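Local coordinates for protein Rho guanine nucleotide exchange factor 12 (Homo sapiens, PDB 1TXD) that acts as a guanine nucleotide exchange factor for the GTPase RhoA, the chain here being its DH and PH domains, at residues 255-261 against 276-282; 25-30 against 96-101; 43-47 against 72-76. The protein carries 1 engineered substitution. All blocks are in the same frame, centred on the assembly; numbering follows the deposited sequence.

Contact 1 of 3, residues 255-261 against 276-282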
ATOM      1  N   ARG A 255     -11.369   3.301  14.682  1.00 51.69           N
ATOM      2  CA  ARG A 255     -10.154   3.919  15.191  1.00 52.63           C
ATOM      3  C   ARG A 255      -8.936   3.264  14.548  1.00 52.72           C
ATOM      4  O   ARG A 255      -8.991   2.112  14.129  1.00 51.58           O
ATOM      5  CB  ARG A 255     -10.088   3.779  16.718  1.00 53.58           C
ATOM      6  CG  ARG A 255      -9.969   2.336  17.248  1.00 54.38           C
ATOM      7  CD  ARG A 255     -11.304   1.690  17.610  1.00 55.83           C
ATOM      8  NE  ARG A 255     -11.810   2.196  18.885  1.00 57.12           N
ATOM      9  CZ  ARG A 255     -12.982   1.875  19.418  1.00 57.53           C
ATOM     10  NH1 ARG A 255     -13.819   1.057  18.789  1.00 57.49           N
ATOM     11  NH2 ARG A 255     -13.325   2.396  20.587  1.00 58.17           N
ATOM     12  N   LYS A 256      -7.828   3.987  14.492  1.00 54.09           N
ATOM     13  CA  LYS A 256      -6.617   3.448  13.881  1.00 55.46           C
ATOM     14  C   LYS A 256      -5.845   2.587  14.877  1.00 55.89           C
ATOM     15  O   LYS A 256      -5.851   2.874  16.070  1.00 55.30           O
ATOM     16  CB  LYS A 256      -5.744   4.578  13.322  1.00 56.18           C
ATOM     17  CG  LYS A 256      -6.292   5.157  12.004  1.00 56.72           C
ATOM     18  CD  LYS A 256      -5.288   6.077  11.302  1.00 57.28           C
ATOM     19  CE  LYS A 256      -5.373   5.938   9.791  1.00 57.65           C
ATOM     20  NZ  LYS A 256      -4.606   6.995   9.074  1.00 57.47           N
ATOM     21  N   MET A 257      -5.219   1.519  14.371  1.00 56.59           N
ATOM     22  CA  MET A 257      -4.351   0.634  15.164  1.00 56.98           C
ATOM     23  C   MET A 257      -2.938   1.182  15.205  1.00 57.45           C
ATOM     24  O   MET A 257      -2.408   1.620  14.184  1.00 57.30           O
ATOM     25  CB  MET A 257      -4.342  -0.784  14.570  1.00 57.73           C
ATOM     26  CG  MET A 257      -3.256  -1.769  15.088  1.00 58.18           C
ATOM     27  SD  MET A 257      -3.537  -3.475  14.391  1.00 60.56           S
ATOM     28  CE  MET A 257      -4.808  -3.974  15.372  1.00 60.95           C
ATOM     29  N   ILE A 258      -2.342   1.154  16.396  1.00 57.90           N
ATOM     30  CA  ILE A 258      -1.002   1.670  16.641  1.00 58.06           C
ATOM     31  C   ILE A 258       0.006   0.547  16.874  1.00 58.42           C
ATOM     32  O   ILE A 258       1.162   0.651  16.455  1.00 58.18           O
ATOM     33  CB  ILE A 258      -1.050   2.639  17.837  1.00 58.47           C
ATOM     34  CG1 ILE A 258      -1.594   3.993  17.362  1.00 59.04           C
ATOM     35  CG2 ILE A 258       0.340   2.808  18.515  1.00 58.54           C
ATOM     36  CD1 ILE A 258      -3.103   4.072  17.300  1.00 59.13           C
ATOM     37  N   HIS A 259      -0.427  -0.525  17.530  1.00 58.94           N
ATOM     38  CA  HIS A 259       0.452  -1.651  17.819  1.00 59.54           C
ATOM     39  C   HIS A 259      -0.325  -2.966  17.933  1.00 58.11           C
ATOM     40  O   HIS A 259      -1.533  -2.969  18.149  1.00 56.05           O
ATOM     41  CB  HIS A 259       1.243  -1.376  19.116  1.00 61.45           C
ATOM     42  CG  HIS A 259       2.499  -2.176  19.230  1.00 64.69           C
ATOM     43  ND1 HIS A 259       2.524  -3.445  19.765  1.00 67.84           N
ATOM     44  CD2 HIS A 259       3.766  -1.906  18.842  1.00 67.49           C
ATOM     45  CE1 HIS A 259       3.756  -3.919  19.711  1.00 69.08           C
ATOM     46  NE2 HIS A 259       4.530  -3.005  19.156  1.00 69.21           N
ATOM     47  N   GLU A 260       0.383  -4.076  17.775  1.00 58.12           N
ATOM     48  CA  GLU A 260      -0.181  -5.399  18.004  1.00 59.53           C
ATOM     49  C   GLU A 260       0.903  -6.436  18.311  1.00 60.75           C
ATOM     50  O   GLU A 260       2.053  -6.309  17.870  1.00 61.84           O
ATOM     51  CB  GLU A 260      -0.975  -5.856  16.777  1.00 60.18           C
ATOM     52  CG  GLU A 260      -0.095  -6.170  15.577  1.00 60.96           C
ATOM     53  CD  GLU A 260      -0.880  -6.384  14.308  1.00 61.25           C
ATOM     54  OE1 GLU A 260      -1.730  -7.291  14.280  1.00 62.43           O
ATOM     55  OE2 GLU A 260      -0.644  -5.641  13.342  1.00 62.04           O
ATOM     56  N   GLY A 261       0.535  -7.471  19.064  1.00 61.28           N
ATOM     57  CA  GLY A 261       1.436  -8.588  19.309  1.00 60.80           C
ATOM     58  C   GLY A 261       0.887  -9.686  20.206  1.00 60.24           C
ATOM     59  O   GLY A 261      -0.214  -9.571  20.745  1.00 59.53           O
ATOM     60  N   TYR A 276      -3.578 -12.536  21.832  1.00 53.60           N
ATOM     61  CA  TYR A 276      -3.109 -11.588  20.842  1.00 52.90           C
ATOM     62  C   TYR A 276      -3.830 -10.279  21.143  1.00 51.73           C
ATOM     63  O   TYR A 276      -5.056 -10.248  21.269  1.00 52.24           O
ATOM     64  CB  TYR A 276      -3.446 -12.067  19.423  1.00 53.35           C
ATOM     65  CG  TYR A 276      -2.693 -11.315  18.350  1.00 53.59           C
ATOM     66  CD1 TYR A 276      -1.442 -11.759  17.914  1.00 53.65           C
ATOM     67  CD2 TYR A 276      -3.220 -10.147  17.784  1.00 54.38           C
ATOM     68  CE1 TYR A 276      -0.737 -11.068  16.944  1.00 54.23           C
ATOM     69  CE2 TYR A 276      -2.523  -9.451  16.803  1.00 54.55           C
ATOM     70  CZ  TYR A 276      -1.283  -9.917  16.395  1.00 54.75           C
ATOM     71  OH  TYR A 276      -0.589  -9.240  15.427  1.00 56.70           O
ATOM     72  N   THR A 277      -3.067  -9.201  21.231  1.00 50.14           N
ATOM     73  CA  THR A 277      -3.540  -7.963  21.831  1.00 48.87           C
ATOM     74  C   THR A 277      -3.391  -6.836  20.851  1.00 47.98           C
ATOM     75  O   THR A 277      -2.442  -6.814  20.094  1.00 47.63           O
ATOM     76  CB  THR A 277      -2.679  -7.663  23.102  1.00 48.31           C
ATOM     77  OG1 THR A 277      -3.002  -8.611  24.118  1.00 48.69           O
ATOM     78  CG2 THR A 277      -3.011  -6.305  23.711  1.00 46.68           C
ATOM     79  N   LEU A 278      -4.298  -5.876  20.891  1.00 48.23           N
ATOM     80  CA  LEU A 278      -4.250  -4.782  19.953  1.00 49.40           C
ATOM     81  C   LEU A 278      -4.342  -3.475  20.663  1.00 50.32           C
ATOM     82  O   LEU A 278      -5.349  -3.182  21.292  1.00 50.30           O
ATOM     83  CB  LEU A 278      -5.419  -4.866  18.973  1.00 50.09           C
ATOM     84  CG  LEU A 278      -5.794  -6.212  18.343  1.00 49.60           C
ATOM     85  CD1 LEU A 278      -7.047  -5.990  17.530  1.00 48.79           C
ATOM     86  CD2 LEU A 278      -4.680  -6.851  17.503  1.00 49.38           C
ATOM     87  N   LEU A 279      -3.280  -2.687  20.561  1.00 52.19           N
ATOM     88  CA  LEU A 279      -3.304  -1.284  20.972  1.00 52.81           C
ATOM     89  C   LEU A 279      -3.872  -0.398  19.860  1.00 52.49           C
ATOM     90  O   LEU A 279      -3.229  -0.213  18.825  1.00 52.65           O
ATOM     91  CB  LEU A 279      -1.895  -0.807  21.319  1.00 53.41           C
ATOM     92  CG  LEU A 279      -1.727   0.686  21.593  1.00 54.11           C
ATOM     93  CD1 LEU A 279      -2.763   1.195  22.599  1.00 54.30           C
ATOM     94  CD2 LEU A 279      -0.312   0.939  22.121  1.00 55.81           C
ATOM     95  N   LEU A 280      -5.059   0.152  20.095  1.00 52.53           N
ATOM     96  CA  LEU A 280      -5.706   1.098  19.188  1.00 52.92           C
ATOM     97  C   LEU A 280      -5.603   2.518  19.733  1.00 53.57           C
ATOM     98  O   LEU A 280      -5.025   2.737  20.795  1.00 53.48           O
ATOM     99  CB  LEU A 280      -7.176   0.717  18.984  1.00 52.55           C
ATOM    100  CG  LEU A 280      -7.449  -0.762  18.724  1.00 53.06           C
ATOM    101  CD1 LEU A 280      -8.937  -0.983  18.398  1.00 53.90           C
ATOM    102  CD2 LEU A 280      -6.582  -1.292  17.593  1.00 53.17           C
ATOM    103  N   GLU A 281      -6.175   3.481  19.008  1.00 54.44           N
ATOM    104  CA  GLU A 281      -6.059   4.903  19.358  1.00 55.21           C
ATOM    105  C   GLU A 281      -6.450   5.178  20.809  1.00 54.82           C
ATOM    106  O   GLU A 281      -5.788   5.954  21.509  1.00 55.06           O
ATOM    107  CB  GLU A 281      -6.939   5.768  18.440  1.00 55.94           C
ATOM    108  CG  GLU A 281      -6.175   6.580  17.398  1.00 57.77           C
ATOM    109  CD  GLU A 281      -7.070   7.112  16.284  1.00 59.04           C
ATOM    110  OE1 GLU A 281      -8.287   7.288  16.522  1.00 60.47           O
ATOM    111  OE2 GLU A 281      -6.560   7.354  15.164  1.00 59.79           O
ATOM    112  N   ASP A 282      -7.536   4.540  21.239  1.00 54.01           N
ATOM    113  CA  ASP A 282      -8.210   4.888  22.485  1.00 53.20           C
ATOM    114  C   ASP A 282      -8.535   3.699  23.386  1.00 52.65           C
ATOM    115  O   ASP A 282      -9.018   3.897  24.491  1.00 53.13           O
ATOM    116  CB  ASP A 282      -9.488   5.681  22.170  1.00 53.18           C
ATOM    117  CG  ASP A 282     -10.588   4.827  21.534  1.00 52.95           C
ATOM    118  OD1 ASP A 282     -10.308   3.713  21.043  1.00 53.41           O
ATOM    119  OD2 ASP A 282     -11.776   5.202  21.481  1.00 52.23           O
TER
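Arg255 reaches Asp282 because its CG is wedged between the backbone N and the carbonyl carbon (chi1 65°) and the chain bends again at its next two torsions, folding the guanidinium back across Leu280. This salt bridge lies at the open end of an antiparallel beta hairpin of the PH domain, strands 257-266 and 275-280, interrupted by a classic beta bulge. Arg255 NE lies 3.0 Å from Asp282 OD1, on the syn side of the carboxylate and close to the guanidinium plane, whereas NH2 makes only weak bonds to both carboxylate oxygens. On the way, Arg255 CD runs 3.7 Å from Leu280 CD1.

The evidence for the bulge is in the backbone. Two residues, Ile258 and His259, stand opposite the single residue Leu279, whose O accepts from Ile258 N at 2.9 Å and from His259 N at 3.1 Å, so one carbonyl serves two consecutive amides. Met257 thus pairs with Leu280 and Glu260 with Leu278, two non-hydrogen-bonded pairs with their side chains on one face of the sheet. There Met257, with CG anti to its backbone N (chi1 167°) and a bend at SD, brings CE to 3.6 Å from Leu278 CD2. Helix 191-230 touches Met257 through Leu224 on this face. On the other face His259 CB packs against Leu279 CB, and helix 354-374 covers both, the ring of Trp360 meeting His259 edge-to-face.

Farther along, Gly261 and Thr277 form a regular hydrogen-bonded pair, each amide donating to the other's carbonyl. Beside them Tyr276 lays one ring face over Gly261 O, which stands 3.8 Å above the ring plane, displaced toward the rim.

Contact 2 of 3, residues 25-30 against 96-101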
ATOM      1  N   ARG A  25      22.972   8.980 -23.300  1.00 20.57           N
ATOM      2  CA  ARG A  25      21.804   9.814 -23.013  1.00 21.49           C
ATOM      3  C   ARG A  25      20.607   9.314 -23.809  1.00 21.64           C
ATOM      4  O   ARG A  25      19.498   9.214 -23.257  1.00 21.35           O
ATOM      5  CB  ARG A  25      22.050  11.325 -23.296  1.00 22.85           C
ATOM      6  CG  ARG A  25      21.023  12.301 -22.610  1.00 24.21           C
ATOM      7  CD  ARG A  25      21.227  13.787 -22.915  1.00 26.00           C
ATOM      8  NE  ARG A  25      20.800  14.054 -24.277  1.00 27.53           N
ATOM      9  CZ  ARG A  25      19.667  14.623 -24.654  1.00 28.93           C
ATOM     10  NH1 ARG A  25      18.776  15.087 -23.775  1.00 27.27           N
ATOM     11  NH2 ARG A  25      19.442  14.755 -25.959  1.00 30.77           N
ATOM     12  N   GLN A  26      20.814   8.964 -25.080  1.00 20.04           N
ATOM     13  CA  GLN A  26      19.677   8.620 -25.917  1.00 21.27           C
ATOM     14  C   GLN A  26      19.136   7.294 -25.471  1.00 22.59           C
ATOM     15  O   GLN A  26      17.931   7.084 -25.478  1.00 22.16           O
ATOM     16  CB  GLN A  26      20.033   8.515 -27.385  1.00 20.40           C
ATOM     17  CG  GLN A  26      20.470   9.841 -28.017  1.00 21.10           C
ATOM     18  CD  GLN A  26      19.336  10.815 -28.125  1.00 19.34           C
ATOM     19  OE1 GLN A  26      18.255  10.439 -28.551  1.00 18.75           O
ATOM     20  NE2 GLN A  26      19.562  12.048 -27.694  1.00 16.84           N
ATOM     21  N   GLU A  27      20.046   6.402 -25.119  1.00 22.58           N
ATOM     22  CA  GLU A  27      19.682   5.064 -24.726  1.00 24.76           C
ATOM     23  C   GLU A  27      18.827   5.088 -23.461  1.00 23.34           C
ATOM     24  O   GLU A  27      17.866   4.361 -23.379  1.00 24.30           O
ATOM     25  CB  GLU A  27      20.927   4.194 -24.520  1.00 25.66           C
ATOM     26  CG  GLU A  27      21.450   3.503 -25.795  1.00 29.65           C
ATOM     27  CD  GLU A  27      22.880   2.973 -25.635  1.00 31.06           C
ATOM     28  OE1 GLU A  27      23.578   2.692 -26.646  1.00 32.94           O
ATOM     29  OE2 GLU A  27      23.311   2.827 -24.471  1.00 33.18           O
ATOM     30  N   VAL A  28      19.192   5.913 -22.489  1.00 23.24           N
ATOM     31  CA  VAL A  28      18.450   6.017 -21.253  1.00 23.22           C
ATOM     32  C   VAL A  28      17.139   6.812 -21.391  1.00 24.61           C
ATOM     33  O   VAL A  28      16.180   6.507 -20.684  1.00 26.65           O
ATOM     34  CB  VAL A  28      19.295   6.548 -20.080  1.00 23.17           C
ATOM     35  CG1 VAL A  28      20.444   5.614 -19.786  1.00 23.28           C
ATOM     36  CG2 VAL A  28      19.779   7.959 -20.325  1.00 22.57           C
ATOM     37  N   ILE A  29      17.061   7.793 -22.290  1.00 23.89           N
ATOM     38  CA  ILE A  29      15.774   8.407 -22.573  1.00 24.87           C
ATOM     39  C   ILE A  29      14.868   7.353 -23.210  1.00 26.34           C
ATOM     40  O   ILE A  29      13.655   7.330 -22.998  1.00 26.92           O
ATOM     41  CB  ILE A  29      15.883   9.621 -23.520  1.00 23.65           C
ATOM     42  CG1 ILE A  29      16.459  10.818 -22.789  1.00 23.22           C
ATOM     43  CG2 ILE A  29      14.505  10.025 -24.038  1.00 23.57           C
ATOM     44  CD1 ILE A  29      16.900  11.934 -23.719  1.00 23.05           C
ATOM     45  N   ASN A  30      15.458   6.496 -24.017  1.00 26.88           N
ATOM     46  CA  ASN A  30      14.685   5.488 -24.712  1.00 27.61           C
ATOM     47  C   ASN A  30      14.194   4.368 -23.812  1.00 26.10           C
ATOM     48  O   ASN A  30      13.174   3.756 -24.112  1.00 24.32           O
ATOM     49  CB  ASN A  30      15.483   4.902 -25.857  1.00 28.01           C
ATOM     50  CG  ASN A  30      15.216   5.614 -27.109  1.00 32.01           C
ATOM     51  OD1 ASN A  30      14.289   5.267 -27.837  1.00 34.34           O
ATOM     52  ND2 ASN A  30      16.020   6.658 -27.390  1.00 36.16           N
ATOM     53  N   SER A  96      15.154  10.975 -35.157  1.00 42.98           N
ATOM     54  CA  SER A  96      14.894  10.042 -34.051  1.00 41.71           C
ATOM     55  C   SER A  96      15.835  10.292 -32.875  1.00 39.06           C
ATOM     56  O   SER A  96      15.738   9.635 -31.835  1.00 38.40           O
ATOM     57  CB  SER A  96      14.953   8.583 -34.496  1.00 42.05           C
ATOM     58  OG  SER A  96      14.489   8.447 -35.822  1.00 43.99           O
ATOM     59  N   VAL A  97      16.719  11.272 -33.045  1.00 36.26           N
ATOM     60  CA  VAL A  97      17.543  11.781 -31.969  1.00 34.29           C
ATOM     61  C   VAL A  97      16.705  12.800 -31.220  1.00 33.35           C
ATOM     62  O   VAL A  97      16.136  13.706 -31.816  1.00 32.78           O
ATOM     63  CB  VAL A  97      18.805  12.443 -32.503  1.00 33.00           C
ATOM     64  CG1 VAL A  97      19.634  13.048 -31.373  1.00 32.04           C
ATOM     65  CG2 VAL A  97      19.595  11.441 -33.278  1.00 33.55           C
ATOM     66  N   ILE A  98      16.632  12.623 -29.910  1.00 32.66           N
ATOM     67  CA  ILE A  98      15.851  13.482 -29.051  1.00 32.71           C
ATOM     68  C   ILE A  98      16.804  14.538 -28.557  1.00 31.86           C
ATOM     69  O   ILE A  98      17.936  14.218 -28.195  1.00 29.76           O
ATOM     70  CB  ILE A  98      15.274  12.663 -27.887  1.00 32.18           C
ATOM     71  CG1 ILE A  98      14.139  11.769 -28.396  1.00 34.74           C
ATOM     72  CG2 ILE A  98      14.784  13.543 -26.779  1.00 32.05           C
ATOM     73  CD1 ILE A  98      14.500  10.313 -28.396  1.00 35.67           C
ATOM     74  N   ASP A  99      16.341  15.779 -28.515  1.00 31.19           N
ATOM     75  CA  ASP A  99      17.172  16.859 -28.003  1.00 32.59           C
ATOM     76  C   ASP A  99      16.852  17.057 -26.530  1.00 30.73           C
ATOM     77  O   ASP A  99      16.984  16.104 -25.761  1.00 30.11           O
ATOM     78  CB  ASP A  99      17.025  18.131 -28.858  1.00 33.75           C
ATOM     79  CG  ASP A  99      17.616  17.963 -30.260  1.00 37.53           C
ATOM     80  OD1 ASP A  99      18.764  17.434 -30.389  1.00 39.58           O
ATOM     81  OD2 ASP A  99      16.996  18.324 -31.292  1.00 40.34           O
ATOM     82  N   GLN A 100      16.377  18.246 -26.159  1.00 28.32           N
ATOM     83  CA  GLN A 100      16.180  18.641 -24.773  1.00 28.45           C
ATOM     84  C   GLN A 100      14.923  17.971 -24.271  1.00 26.12           C
ATOM     85  O   GLN A 100      13.975  17.856 -25.026  1.00 25.71           O
ATOM     86  CB  GLN A 100      15.973  20.159 -24.655  1.00 30.57           C
ATOM     87  CG  GLN A 100      16.923  21.024 -25.475  1.00 34.29           C
ATOM     88  CD  GLN A 100      18.376  20.759 -25.106  1.00 38.31           C
ATOM     89  OE1 GLN A 100      18.719  20.778 -23.925  1.00 42.30           O
ATOM     90  NE2 GLN A 100      19.215  20.482 -26.097  1.00 40.30           N
ATOM     91  N   ILE A 101      14.921  17.551 -23.010  1.00 23.84           N
ATOM     92  CA  ILE A 101      13.782  16.833 -22.416  1.00 25.01           C
ATOM     93  C   ILE A 101      13.415  17.244 -20.979  1.00 24.44           C
ATOM     94  O   ILE A 101      12.345  16.909 -20.502  1.00 23.35           O
ATOM     95  CB  ILE A 101      14.011  15.315 -22.489  1.00 24.37           C
ATOM     96  CG1 ILE A 101      12.695  14.602 -22.706  1.00 25.55           C
ATOM     97  CG2 ILE A 101      14.716  14.777 -21.217  1.00 25.26           C
ATOM     98  CD1 ILE A 101      12.724  13.189 -22.310  1.00 26.51           C
TER
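Gln26 uses both ends of its amide on one residue, Ile98. Its OE1 accepts a hydrogen bond from Ile98 N at 3.0 Å, nearly straight (175°) though tilted from the carbonyl plane, and its NE2 donates one to Ile98 O at 2.8 Å, on a lone pair. A bend at chi2 (-69°) curls the amide toward the loop, and NE2 has a second acceptor in Glu22 OE2.

Arg25 satisfies the next carbonyl: NH1 and NH2 approach Asp99 O end-on at 2.9 Å and 2.8 Å, both from the same face of the carbonyl plane, while the oxygen stays within the guanidinium plane. Glu22 OE1 takes Arg25 NE in a salt bridge, so the guanidinium is held both at NE and at its NH1/NH2 end. Ile29 CD1 sits over one guanidinium face, displaced toward its rim, and also meets Ile98 CG2 at 4.1 Å, while its CG2 touches Ile101 CD1.

Helix 20-57 of the DH domain thus supplies polar partners for Ile98 N, Ile98 O and Asp99 O in an irregular loop. That loop joins helix 72-90 to helix 102-109, with Ile101 as N-cap residue of the latter; Val89 and Arg90 of helix 72-90 touch Ile98, and Ile184 of helix 169-186 packs on Ile29.

Contact 3 of 3, residues 43-47 against 72-76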
ATOM      1  N   LEU A  43      -1.206  -2.611 -18.389  1.00 19.43           N
ATOM      2  CA  LEU A  43      -2.420  -2.061 -17.850  1.00 19.15           C
ATOM      3  C   LEU A  43      -3.591  -2.419 -18.796  1.00 16.78           C
ATOM      4  O   LEU A  43      -4.703  -2.706 -18.312  1.00 16.73           O
ATOM      5  CB  LEU A  43      -2.304  -0.554 -17.622  1.00 17.92           C
ATOM      6  CG  LEU A  43      -1.444  -0.094 -16.435  1.00 20.24           C
ATOM      7  CD1 LEU A  43      -1.505   1.431 -16.292  1.00 22.38           C
ATOM      8  CD2 LEU A  43      -1.823  -0.736 -15.154  1.00 20.28           C
ATOM      9  N   LYS A  44      -3.365  -2.428 -20.084  1.00 17.82           N
ATOM     10  CA  LYS A  44      -4.419  -2.899 -21.024  1.00 19.16           C
ATOM     11  C   LYS A  44      -4.751  -4.401 -20.846  1.00 19.69           C
ATOM     12  O   LYS A  44      -5.888  -4.774 -21.118  1.00 20.15           O
ATOM     13  CB  LYS A  44      -4.084  -2.608 -22.462  1.00 20.38           C
ATOM     14  CG  LYS A  44      -3.885  -1.143 -22.813  1.00 23.95           C
ATOM     15  CD  LYS A  44      -3.904  -0.950 -24.357  1.00 26.00           C
ATOM     16  CE  LYS A  44      -4.120   0.499 -24.759  1.00 26.38           C
ATOM     17  NZ  LYS A  44      -3.454   0.835 -26.030  1.00 27.73           N
ATOM     18  N   VAL A  45      -3.816  -5.224 -20.339  1.00 19.87           N
ATOM     19  CA  VAL A  45      -4.119  -6.609 -19.941  1.00 22.40           C
ATOM     20  C   VAL A  45      -5.079  -6.634 -18.755  1.00 21.82           C
ATOM     21  O   VAL A  45      -6.088  -7.284 -18.876  1.00 23.28           O
ATOM     22  CB  VAL A  45      -2.865  -7.508 -19.613  1.00 22.49           C
ATOM     23  CG1 VAL A  45      -3.282  -8.933 -19.088  1.00 23.99           C
ATOM     24  CG2 VAL A  45      -1.991  -7.656 -20.778  1.00 23.15           C
ATOM     25  N   LEU A  46      -4.763  -5.999 -17.602  1.00 21.72           N
ATOM     26  CA  LEU A  46      -5.740  -5.879 -16.523  1.00 18.69           C
ATOM     27  C   LEU A  46      -7.083  -5.491 -17.090  1.00 18.73           C
ATOM     28  O   LEU A  46      -8.126  -6.078 -16.737  1.00 21.06           O
ATOM     29  CB  LEU A  46      -5.402  -4.802 -15.536  1.00 14.15           C
ATOM     30  CG  LEU A  46      -4.369  -5.315 -14.518  1.00 15.34           C
ATOM     31  CD1 LEU A  46      -4.075  -4.218 -13.627  1.00 17.01           C
ATOM     32  CD2 LEU A  46      -5.039  -6.485 -13.758  1.00 15.70           C
ATOM     33  N   ASP A  47      -7.061  -4.399 -17.792  1.00 14.42           N
ATOM     34  CA  ASP A  47      -8.332  -3.833 -18.339  1.00 19.83           C
ATOM     35  C   ASP A  47      -9.028  -4.792 -19.240  1.00 18.91           C
ATOM     36  O   ASP A  47     -10.254  -4.955 -19.131  1.00 23.54           O
ATOM     37  CB  ASP A  47      -8.112  -2.451 -19.013  1.00 17.34           C
ATOM     38  CG  ASP A  47      -9.364  -1.861 -19.554  1.00 22.48           C
ATOM     39  OD1 ASP A  47      -9.433  -1.751 -20.793  1.00 22.49           O
ATOM     40  OD2 ASP A  47     -10.369  -1.581 -18.856  1.00 24.88           O
ATOM     41  N   LEU A  72      -8.570   1.779 -11.760  1.00 19.68           N
ATOM     42  CA  LEU A  72      -7.908   1.236 -12.944  1.00 21.05           C
ATOM     43  C   LEU A  72      -8.126   2.087 -14.240  1.00 20.01           C
ATOM     44  O   LEU A  72      -7.179   2.374 -14.970  1.00 15.55           O
ATOM     45  CB  LEU A  72      -8.385  -0.210 -13.299  1.00 20.11           C
ATOM     46  CG  LEU A  72      -7.637  -0.795 -14.506  1.00 21.63           C
ATOM     47  CD1 LEU A  72      -6.097  -0.843 -14.258  1.00 22.14           C
ATOM     48  CD2 LEU A  72      -8.142  -2.227 -14.762  1.00 26.25           C
ATOM     49  N   GLU A  73      -9.337   2.503 -14.469  1.00 20.85           N
ATOM     50  CA  GLU A  73      -9.682   3.319 -15.668  1.00 24.57           C
ATOM     51  C   GLU A  73      -8.781   4.617 -15.722  1.00 25.78           C
ATOM     52  O   GLU A  73      -8.252   4.973 -16.763  1.00 25.02           O
ATOM     53  CB  GLU A  73     -11.134   3.717 -15.574  1.00 23.77           C
ATOM     54  CG  GLU A  73     -11.821   4.348 -16.786  1.00 30.04           C
ATOM     55  CD  GLU A  73     -13.264   4.764 -16.446  1.00 32.99           C
ATOM     56  OE1 GLU A  73     -13.673   5.928 -16.660  1.00 39.71           O
ATOM     57  OE2 GLU A  73     -14.043   3.922 -15.939  1.00 40.05           O
ATOM     58  N   ASP A  74      -8.557   5.260 -14.576  1.00 23.64           N
ATOM     59  CA  ASP A  74      -7.786   6.512 -14.590  1.00 22.75           C
ATOM     60  C   ASP A  74      -6.300   6.257 -14.634  1.00 19.75           C
ATOM     61  O   ASP A  74      -5.568   7.017 -15.218  1.00 16.57           O
ATOM     62  CB  ASP A  74      -8.081   7.435 -13.411  1.00 19.13           C
ATOM     63  CG  ASP A  74      -9.526   7.595 -13.108  1.00 18.53           C
ATOM     64  OD1 ASP A  74     -10.489   7.698 -14.019  1.00 19.30           O
ATOM     65  OD2 ASP A  74      -9.785   7.713 -11.907  1.00 12.50           O
ATOM     66  N   ILE A  75      -5.806   5.209 -14.024  1.00 22.77           N
ATOM     67  CA  ILE A  75      -4.347   4.997 -14.129  1.00 23.99           C
ATOM     68  C   ILE A  75      -4.058   4.552 -15.555  1.00 21.82           C
ATOM     69  O   ILE A  75      -3.055   4.916 -16.144  1.00 22.16           O
ATOM     70  CB  ILE A  75      -3.706   4.056 -13.088  1.00 24.85           C
ATOM     71  CG1 ILE A  75      -4.469   2.791 -12.940  1.00 28.35           C
ATOM     72  CG2 ILE A  75      -3.540   4.746 -11.644  1.00 24.65           C
ATOM     73  CD1 ILE A  75      -3.580   1.704 -12.512  1.00 27.11           C
ATOM     74  N   LEU A  76      -4.963   3.793 -16.126  1.00 21.79           N
ATOM     75  CA  LEU A  76      -4.885   3.502 -17.539  1.00 21.89           C
ATOM     76  C   LEU A  76      -4.793   4.733 -18.433  1.00 20.75           C
ATOM     77  O   LEU A  76      -3.854   4.796 -19.233  1.00 17.56           O
ATOM     78  CB  LEU A  76      -5.982   2.573 -18.006  1.00 22.33           C
ATOM     79  CG  LEU A  76      -6.061   2.222 -19.489  1.00 22.79           C
ATOM     80  CD1 LEU A  76      -4.827   1.474 -19.997  1.00 21.55           C
ATOM     81  CD2 LEU A  76      -7.307   1.386 -19.755  1.00 23.86           C
TER
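Leu72 and Leu76, one turn apart on helix 72-90, are two bumps whose methyl ends reach helix 20-57. Leu72 drives its CD2 between Leu46 and Asp47: the methyl lies 3.8 Å from Leu46 CB and 3.9 Å from Asp47 N, so it rests on the helix backbone as well as on side chains. Its other methyl, CD1, meets Leu46 CD1.

Leu76 fills the next hollow, bordered by Leu43, Lys44 and Asp47. With CG anti to the backbone N (chi1 177°), its fork spreads along the opposing helix. CD1 is 4.0 Å from both Leu43 CB and Lys44 CG, while CD2 reaches to 3.8 Å from Asp47 CG. The side chains of Lys44 and Asp47 each cross that of Leu76 at about a right angle.

Leu43 returns the insertion. Its CD1 stands 3.8 Å from Ile75 O, over the backbone of the other helix, and its CD2 meets Ile75 CD1, the two side chains crossing at about a right angle. The short helical segments run antiparallel, 153° between their directions, with axes 10.2 Å apart at closest approach; leucines interdigitate across that spacing in the helical bundle of the DH domain. Ile75 is backed by Ala120 and Phe124 of helix 112-126, Leu46 by Leu163 and Ile166 of helix 163-166.

No hydrogen bond crosses between 43-47 and 72-76. Even Asp47 meets Leu76 CD2 through CB, CG and OD1, while its OD2 is hydrogen-bonded to Gln52 NE2 on its own helix. Cohesion here therefore comes from apolar burial and fit of shape, without a polar bond to fix the register.

In the fold
Contacts 2 and 3 belong to the DH domain and share helix 20-57, which uses residues near its start for contact 2 and a later part for contact 3; their centres are 27 Å apart. Along the chain, 43-47 and 72-76 both fall between the two segments of contact 2: helix 72-90 begins in contact 3 and leads into the loop of contact 2. Contact 1 comes later, in the PH domain, with its centre about 51 Å from that of contact 2 and 36 Å from that of contact 3. Helix 191-230 spans toward it and touches its hairpin, physically coupling the helical exchange-factor module to the PH sheet.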